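Local atomic coordinates of probable mannosyltransferase KTR4 (Saccharomyces cerevisiae, PDB entry 5A07), a protein that is probably a yeast mannosyltransferase of the GT-A clan and binds guanosine-5'-diphosphate and a manganese ion. Residues F237-I241 with D395-C401; L92-G96 with K132-Y136; F258-L262 with P383-C387. All coordinates share one frame; numbering follows the deposited sequence.

Contact 1: residues F237-I241 with D395-C401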
loop_
_atom_site.group_PDB
_atom_site.type_symbol
_atom_site.label_atom_id
_atom_site.label_comp_id
_atom_site.label_asym_id
_atom_site.label_seq_id
_atom_site.Cartn_x
_atom_site.Cartn_y
_atom_site.Cartn_z
ATOM N N PHE B 237 6.992 14.599 -1.479
ATOM C CA PHE B 237 8.203 13.844 -1.618
ATOM C C PHE B 237 9.341 14.702 -1.173
ATOM O O PHE B 237 9.442 15.898 -1.549
ATOM C CB PHE B 237 8.427 13.414 -3.045
ATOM C CG PHE B 237 7.399 12.413 -3.547
ATOM C CD1 PHE B 237 7.522 11.060 -3.277
ATOM C CD2 PHE B 237 6.266 12.846 -4.180
ATOM C CE1 PHE B 237 6.532 10.165 -3.653
ATOM C CE2 PHE B 237 5.303 11.972 -4.573
ATOM C CZ PHE B 237 5.409 10.631 -4.268
ATOM N N TYR B 238 10.295 14.118 -0.479
ATOM C CA TYR B 238 11.378 14.924 0.137
ATOM C C TYR B 238 12.760 14.633 -0.357
ATOM O O TYR B 238 13.639 15.483 -0.097
ATOM C CB TYR B 238 11.401 14.763 1.678
ATOM C CG TYR B 238 10.115 15.156 2.333
ATOM C CD1 TYR B 238 9.678 16.518 2.343
ATOM C CD2 TYR B 238 9.307 14.235 2.951
ATOM C CE1 TYR B 238 8.433 16.893 2.895
ATOM C CE2 TYR B 238 8.097 14.621 3.523
ATOM C CZ TYR B 238 7.694 15.963 3.504
ATOM O OH TYR B 238 6.493 16.265 4.051
ATOM N N CYS B 239 12.979 13.518 -1.074
ATOM C CA CYS B 239 14.317 13.089 -1.341
ATOM C C CYS B 239 14.504 12.686 -2.768
ATOM O O CYS B 239 13.674 11.990 -3.351
ATOM C CB CYS B 239 14.676 11.887 -0.440
ATOM S SG CYS B 239 14.395 12.141 1.310
ATOM N N LYS B 240 15.645 13.059 -3.318
ATOM C CA LYS B 240 15.945 12.729 -4.688
ATOM C C LYS B 240 16.180 11.227 -4.885
ATOM O O LYS B 240 16.949 10.606 -4.159
ATOM C CB LYS B 240 17.190 13.463 -5.137
ATOM C CG LYS B 240 16.901 14.934 -5.376
ATOM C CD LYS B 240 17.931 15.602 -6.259
ATOM C CE LYS B 240 18.009 17.097 -5.903
ATOM N NZ LYS B 240 19.086 17.241 -4.904
ATOM N N ILE B 241 15.591 10.726 -5.948
ATOM C CA ILE B 241 15.713 9.336 -6.339
ATOM C C ILE B 241 16.368 9.290 -7.697
ATOM O O ILE B 241 15.765 9.697 -8.694
ATOM C CB ILE B 241 14.353 8.654 -6.387
ATOM C CG1 ILE B 241 13.714 8.743 -5.015
ATOM C CG2 ILE B 241 14.485 7.177 -6.884
ATOM C CD1 ILE B 241 14.391 7.870 -3.940
ATOM N N ASP B 395 23.171 16.239 -0.077
ATOM C CA ASP B 395 22.028 17.094 -0.290
ATOM C C ASP B 395 20.828 16.254 -0.891
ATOM O O ASP B 395 19.968 16.799 -1.578
ATOM C CB ASP B 395 22.478 18.189 -1.280
ATOM C CG ASP B 395 22.887 17.601 -2.639
ATOM O OD1 ASP B 395 23.182 16.364 -2.748
ATOM O OD2 ASP B 395 22.925 18.361 -3.614
ATOM N N ARG B 396 20.818 14.940 -0.687
ATOM C CA ARG B 396 19.788 14.123 -1.321
ATOM C C ARG B 396 18.359 14.508 -0.865
ATOM O O ARG B 396 17.440 14.566 -1.693
ATOM C CB ARG B 396 20.075 12.644 -1.159
ATOM C CG ARG B 396 19.307 11.758 -2.103
ATOM C CD ARG B 396 19.476 10.276 -1.704
ATOM N NE ARG B 396 18.773 9.890 -0.480
ATOM C CZ ARG B 396 17.490 9.491 -0.410
ATOM N NH1 ARG B 396 16.713 9.445 -1.476
ATOM N NH2 ARG B 396 16.968 9.114 0.747
ATOM N N CYS B 397 18.159 14.817 0.399
ATOM C CA CYS B 397 16.833 15.198 0.865
ATOM C C CYS B 397 16.770 16.701 0.993
ATOM O O CYS B 397 17.784 17.360 1.263
ATOM C CB CYS B 397 16.477 14.529 2.205
ATOM S SG CYS B 397 16.371 12.674 2.027
ATOM N N ASN B 398 15.579 17.244 0.892
ATOM C CA ASN B 398 15.465 18.735 0.823
ATOM C C ASN B 398 15.330 19.399 2.144
ATOM O O ASN B 398 15.217 20.614 2.171
ATOM C CB ASN B 398 14.332 19.181 -0.080
ATOM C CG ASN B 398 12.971 18.755 0.395
ATOM O OD1 ASN B 398 12.723 18.464 1.548
ATOM N ND2 ASN B 398 12.069 18.700 -0.516
ATOM N N GLY B 399 15.274 18.631 3.227
ATOM C CA GLY B 399 15.176 19.240 4.524
ATOM C C GLY B 399 13.784 19.632 4.983
ATOM O O GLY B 399 13.648 20.196 6.060
ATOM N N ASN B 400 12.735 19.341 4.216
ATOM C CA ASN B 400 11.341 19.645 4.650
ATOM C C ASN B 400 10.681 18.597 5.517
ATOM O O ASN B 400 9.516 18.744 5.904
ATOM C CB ASN B 400 10.456 19.923 3.430
ATOM C CG ASN B 400 10.812 21.251 2.724
ATOM O OD1 ASN B 400 10.622 21.394 1.544
ATOM N ND2 ASN B 400 11.387 22.154 3.446
ATOM N N CYS B 401 11.411 17.549 5.883
ATOM C CA CYS B 401 10.896 16.632 6.848
ATOM C C CYS B 401 11.970 16.398 7.931
ATOM O O CYS B 401 13.129 16.519 7.667
ATOM C CB CYS B 401 10.413 15.303 6.227
ATOM S SG CYS B 401 11.665 14.263 5.418
HETATM O O HOH W 1 8.747 18.541 -0.363
#

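Contact 2: residues L92-G96 with K132-Y136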
loop_
_atom_site.group_PDB
_atom_site.type_symbol
_atom_site.label_atom_id
_atom_site.label_comp_id
_atom_site.label_asym_id
_atom_site.label_seq_id
_atom_site.Cartn_x
_atom_site.Cartn_y
_atom_site.Cartn_z
ATOM N N LEU B 92 21.749 -0.733 -10.593
ATOM C CA LEU B 92 20.852 0.445 -10.676
ATOM C C LEU B 92 20.904 1.099 -12.048
ATOM O O LEU B 92 21.992 1.261 -12.607
ATOM C CB LEU B 92 21.224 1.470 -9.604
ATOM C CG LEU B 92 20.975 1.010 -8.149
ATOM C CD1 LEU B 92 21.282 2.127 -7.204
ATOM C CD2 LEU B 92 19.545 0.515 -7.951
ATOM N N VAL B 93 19.758 1.535 -12.565
ATOM C CA VAL B 93 19.691 2.133 -13.893
ATOM C C VAL B 93 19.602 3.638 -13.704
ATOM O O VAL B 93 18.675 4.168 -13.066
ATOM C CB VAL B 93 18.478 1.622 -14.649
ATOM C CG1 VAL B 93 18.235 2.390 -15.946
ATOM C CG2 VAL B 93 18.594 0.107 -14.879
ATOM N N ARG B 94 20.590 4.340 -14.210
ATOM C CA ARG B 94 20.695 5.797 -14.042
ATOM C C ARG B 94 19.997 6.539 -15.193
ATOM O O ARG B 94 19.756 5.982 -16.254
ATOM C CB ARG B 94 22.182 6.237 -14.026
ATOM C CG ARG B 94 23.047 5.566 -12.985
ATOM C CD ARG B 94 22.475 5.790 -11.608
ATOM N NE ARG B 94 23.281 5.191 -10.550
ATOM C CZ ARG B 94 23.013 5.325 -9.257
ATOM N NH1 ARG B 94 21.927 5.995 -8.873
ATOM N NH2 ARG B 94 23.807 4.782 -8.353
ATOM N N SER B 95 19.730 7.820 -14.958
ATOM C CA SER B 95 19.051 8.680 -15.904
ATOM C C SER B 95 19.868 8.626 -17.180
ATOM O O SER B 95 21.073 8.762 -17.086
ATOM C CB SER B 95 19.144 10.102 -15.390
ATOM O OG SER B 95 18.368 10.920 -16.242
ATOM N N GLY B 96 19.271 8.431 -18.344
ATOM C CA GLY B 96 20.134 8.403 -19.552
ATOM C C GLY B 96 20.930 7.126 -19.826
ATOM O O GLY B 96 21.482 6.980 -20.889
ATOM N N LYS B 132 11.378 13.808 -13.414
ATOM C CA LYS B 132 11.932 14.699 -14.409
ATOM C C LYS B 132 13.154 14.060 -15.031
ATOM O O LYS B 132 13.493 14.395 -16.148
ATOM C CB LYS B 132 12.301 16.054 -13.824
ATOM C CG LYS B 132 13.550 16.028 -12.934
ATOM C CD LYS B 132 13.802 17.387 -12.310
ATOM C CE LYS B 132 15.037 17.350 -11.419
ATOM N NZ LYS B 132 15.156 18.698 -10.801
ATOM N N ASN B 133 13.770 13.107 -14.347
ATOM C CA ASN B 133 14.935 12.440 -14.909
ATOM C C ASN B 133 14.681 11.104 -15.579
ATOM O O ASN B 133 15.610 10.514 -16.132
ATOM C CB ASN B 133 16.011 12.275 -13.807
ATOM C CG ASN B 133 16.566 13.574 -13.377
ATOM O OD1 ASN B 133 16.751 14.442 -14.196
ATOM N ND2 ASN B 133 16.704 13.776 -12.112
ATOM N N PHE B 134 13.448 10.620 -15.534
ATOM C CA PHE B 134 13.101 9.322 -16.079
ATOM C C PHE B 134 11.937 9.351 -17.059
ATOM O O PHE B 134 11.878 8.540 -17.925
ATOM C CB PHE B 134 12.904 8.325 -14.944
ATOM C CG PHE B 134 14.158 8.037 -14.239
ATOM C CD1 PHE B 134 15.046 7.110 -14.759
ATOM C CD2 PHE B 134 14.509 8.698 -13.082
ATOM C CE1 PHE B 134 16.286 6.875 -14.175
ATOM C CE2 PHE B 134 15.745 8.473 -12.498
ATOM C CZ PHE B 134 16.648 7.555 -13.015
ATOM N N GLY B 135 10.968 10.241 -16.856
ATOM C CA GLY B 135 9.917 10.535 -17.829
ATOM C C GLY B 135 8.867 9.503 -18.038
ATOM O O GLY B 135 8.326 9.394 -19.120
ATOM N N TYR B 136 8.527 8.735 -16.997
ATOM C CA TYR B 136 7.418 7.799 -17.086
ATOM C C TYR B 136 6.138 8.586 -17.306
ATOM O O TYR B 136 5.922 9.698 -16.762
ATOM C CB TYR B 136 7.347 6.880 -15.826
ATOM C CG TYR B 136 8.429 5.777 -15.960
ATOM C CD1 TYR B 136 8.195 4.662 -16.754
ATOM C CD2 TYR B 136 9.676 5.876 -15.360
ATOM C CE1 TYR B 136 9.169 3.684 -16.956
ATOM C CE2 TYR B 136 10.660 4.919 -15.567
ATOM C CZ TYR B 136 10.405 3.839 -16.401
ATOM O OH TYR B 136 11.333 2.893 -16.590
HETATM O O HOH W 2 16.337 8.946 -18.510
#

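Contact 3: residues F258-L262 with P383-C387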
loop_
_atom_site.group_PDB
_atom_site.type_symbol
_atom_site.label_atom_id
_atom_site.label_comp_id
_atom_site.label_asym_id
_atom_site.label_seq_id
_atom_site.Cartn_x
_atom_site.Cartn_y
_atom_site.Cartn_z
ATOM N N PHE B 258 6.613 -0.251 -0.809
ATOM C CA PHE B 258 5.885 0.552 0.122
ATOM C C PHE B 258 6.843 1.456 0.893
ATOM O O PHE B 258 8.058 1.239 0.914
ATOM C CB PHE B 258 5.054 -0.323 1.081
ATOM C CG PHE B 258 5.865 -1.026 2.160
ATOM C CD1 PHE B 258 6.495 -2.206 1.907
ATOM C CD2 PHE B 258 5.995 -0.482 3.415
ATOM C CE1 PHE B 258 7.248 -2.847 2.891
ATOM C CE2 PHE B 258 6.756 -1.104 4.400
ATOM C CZ PHE B 258 7.384 -2.278 4.115
ATOM N N VAL B 259 6.266 2.456 1.521
ATOM C CA VAL B 259 6.984 3.349 2.436
ATOM C C VAL B 259 6.528 3.363 3.899
ATOM O O VAL B 259 7.373 3.643 4.821
ATOM C CB VAL B 259 7.101 4.820 1.942
ATOM C CG1 VAL B 259 7.944 4.943 0.701
ATOM C CG2 VAL B 259 5.741 5.444 1.698
ATOM N N LEU B 260 5.232 3.140 4.122
ATOM C CA LEU B 260 4.638 3.274 5.405
ATOM C C LEU B 260 3.777 2.011 5.688
ATOM O O LEU B 260 3.188 1.452 4.771
ATOM C CB LEU B 260 3.761 4.566 5.498
ATOM C CG LEU B 260 4.626 5.833 5.548
ATOM C CD1 LEU B 260 3.868 7.108 5.182
ATOM C CD2 LEU B 260 5.288 5.956 6.926
ATOM N N ASN B 261 3.680 1.615 6.948
ATOM C CA ASN B 261 3.120 0.298 7.335
ATOM C C ASN B 261 2.385 0.533 8.642
ATOM O O ASN B 261 2.998 0.887 9.628
ATOM C CB ASN B 261 4.348 -0.627 7.497
ATOM C CG ASN B 261 4.000 -2.080 7.615
ATOM O OD1 ASN B 261 3.176 -2.495 8.466
ATOM N ND2 ASN B 261 4.669 -2.888 6.795
ATOM N N LEU B 262 1.075 0.349 8.650
ATOM C CA LEU B 262 0.206 0.803 9.697
ATOM C C LEU B 262 -0.792 -0.275 10.178
ATOM O O LEU B 262 -1.128 -1.206 9.474
ATOM C CB LEU B 262 -0.691 1.987 9.206
ATOM C CG LEU B 262 -0.051 3.243 8.594
ATOM C CD1 LEU B 262 -1.135 4.267 8.199
ATOM C CD2 LEU B 262 0.921 3.843 9.572
ATOM N N PRO B 383 -1.607 11.636 8.221
ATOM C CA PRO B 383 -0.735 12.323 9.181
ATOM C C PRO B 383 0.669 11.708 9.353
ATOM O O PRO B 383 1.341 11.999 10.351
ATOM C CB PRO B 383 -1.460 12.084 10.491
ATOM C CG PRO B 383 -2.040 10.718 10.360
ATOM C CD PRO B 383 -2.379 10.562 8.891
ATOM N N TYR B 384 1.160 10.947 8.384
ATOM C CA TYR B 384 2.391 10.163 8.612
ATOM C C TYR B 384 3.439 10.456 7.588
ATOM O O TYR B 384 3.152 10.754 6.405
ATOM C CB TYR B 384 2.035 8.677 8.611
ATOM C CG TYR B 384 1.022 8.226 9.665
ATOM C CD1 TYR B 384 1.282 8.349 10.999
ATOM C CD2 TYR B 384 -0.191 7.692 9.300
ATOM C CE1 TYR B 384 0.344 8.008 11.927
ATOM C CE2 TYR B 384 -1.132 7.268 10.216
ATOM C CZ TYR B 384 -0.841 7.417 11.530
ATOM O OH TYR B 384 -1.725 7.071 12.464
ATOM N N THR B 385 4.685 10.298 8.022
ATOM C CA THR B 385 5.830 10.611 7.192
ATOM C C THR B 385 6.906 9.537 7.322
ATOM O O THR B 385 7.215 9.107 8.435
ATOM C CB THR B 385 6.464 11.942 7.624
ATOM O OG1 THR B 385 5.511 13.002 7.450
ATOM C CG2 THR B 385 7.607 12.297 6.790
ATOM N N ASN B 386 7.465 9.109 6.173
ATOM C CA ASN B 386 8.706 8.372 6.125
ATOM C C ASN B 386 9.801 9.387 5.772
ATOM O O ASN B 386 9.832 9.884 4.637
ATOM C CB ASN B 386 8.641 7.289 5.035
ATOM C CG ASN B 386 9.944 6.544 4.904
ATOM O OD1 ASN B 386 10.461 5.961 5.900
ATOM N ND2 ASN B 386 10.484 6.519 3.688
ATOM N N CYS B 387 10.696 9.671 6.711
ATOM C CA CYS B 387 11.719 10.701 6.533
ATOM C C CYS B 387 13.093 10.123 6.894
ATOM O O CYS B 387 13.408 10.029 8.090
ATOM C CB CYS B 387 11.415 11.910 7.408
ATOM S SG CYS B 387 12.582 13.268 7.017
#

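Contact 1: residues F237-I241 with D395-C401
A disulfide between the two residues of a single beta bridge marks this contact: Cys239 SG lies 2.2 Å from Cys397 SG with a torsion of 100° about the S-S bond, and the CA atoms of the same two residues approach to 4.0 Å. The bond ties the loop that follows strand 236-237 to the long loop after strand 384-386. Backbone bonds flank the bridge. Asn398 N donates to Tyr238 O at 2.8 Å, and Lys240 N donates to Arg396 O at 2.9 Å. Arg396 then folds back over its partner loop. Its chain, bent at chi3 (72°), lays one guanidinium face on Cys239 CB and donates from NH1 to Lys240 O at 2.9 Å; that oxygen lies in the guanidinium plane, although NH1 stands above the plane of the carbonyl. NH2 is bonded to Asp376 O, so the group is held at two nitrogens. At the other end of the contact the Tyr238 ring carries Cys401 CB over one face, a CH-pi contact in which CB stands 3.6 Å from the ring centroid. Asn398 OD1 meets the edge of the same ring and is fixed by an Asx turn, in which it accepts a hydrogen bond from Asn400 N at 2.8 Å.

Contact 2: residues L92-G96 with K132-Y136
Ser95 OG donates to Asn133 O, the one direct hydrogen bond between 92-96 and 132-136, with an oxygen-to-oxygen distance of 2.8 Å. OG, anti to the backbone N (chi1 -174°), is turned toward the other loop and meets Asn133 O in the plane of that carbonyl, on a lone pair. A water adds a second polar link, donating to Asn133 O at 2.9 Å while accepting from Gly96 N at 3.0 Å. One carbonyl oxygen thus receives both a side-chain and a water bond. The two segments are surface loops of the GT-A family fold. Residues 92-96 precede strand 105-110; the loop 132-136 joins helix 116-131 to strand 138-142, which pairs in parallel with 105-110. The remaining contact is van der Waals and falls mainly on Phe134. The far end of its ring meets backbone rather than side chains, with CZ 3.7 Å from Ser95 N and CE1 3.8 Å from Val93 O, both approached obliquely. Tyr130 of helix 116-131 stacks on the same ring. Ser95 OG also lies against Asn133 CB at 3.6 Å.

Contact 3: residues F258-L262 with P383-C387
Tyr384 and Leu260 bury the most surface here, followed by Asn386, and no hydrogen bond crosses between 258-262 and 383-387. The Tyr384 ring receives Leu262 over one face: CD2 stands 4.2 Å from the centroid, 20° off the normal and offset toward the rim, a CH-pi contact, while CD1 touches CE2 of the ring at 3.6 Å. Pro383 CG covers the opposite face over its centre; Phe406 also stacks on the ring and Trp318 meets it edge-to-face. Leu260 spreads its two methyls along the partner backbone, CD1 3.9 Å from Tyr384 O and CD2 at the same distance from Asn386 N. Asn386 meets 258-262 with its carbon chain, CB lying 3.9 Å from Val259 O, which accepts from Trp373 NE1; an extended first torsion (chi1 177°) carries the amide on past that carbonyl, and its ND2 bonds to Ile377 O. The contact is therefore side-chain packing, not strand pairing, between the mixed sheet, consistent with a GT-A fold, and a small antiparallel sheet. Strand 256-262 lies beside 316-317, 322-325 and 371-373, whereas 384-386 borders the small sheet, where the side chains of Val259 and Leu260 touch Tyr379 of the neighbouring strand 379-381.

Contact 3 is the core contact, its centre about 10 Å from that of the chain, and is made by van der Waals packing with no hydrogen bond across it; the centres of contacts 1 and 2 lie about 21 and 23 Å out on the same side. Contact 2, the surface contact, joins a hydroxyl bond and a water bridge to the packing of one aromatic ring, whereas the partly buried contact 1 adds a covalent bond to backbone pairing. Contacts 1 and 3 share the small antiparallel sheet, whose outermost strands are 236-237 and 384-386, and the Cys387–Cys401 disulfide joins them directly. Contacts 1 and 2 meet where Ile241 O approaches Phe134 CE2 at 4.0 Å, while contacts 2 and 3 do not touch.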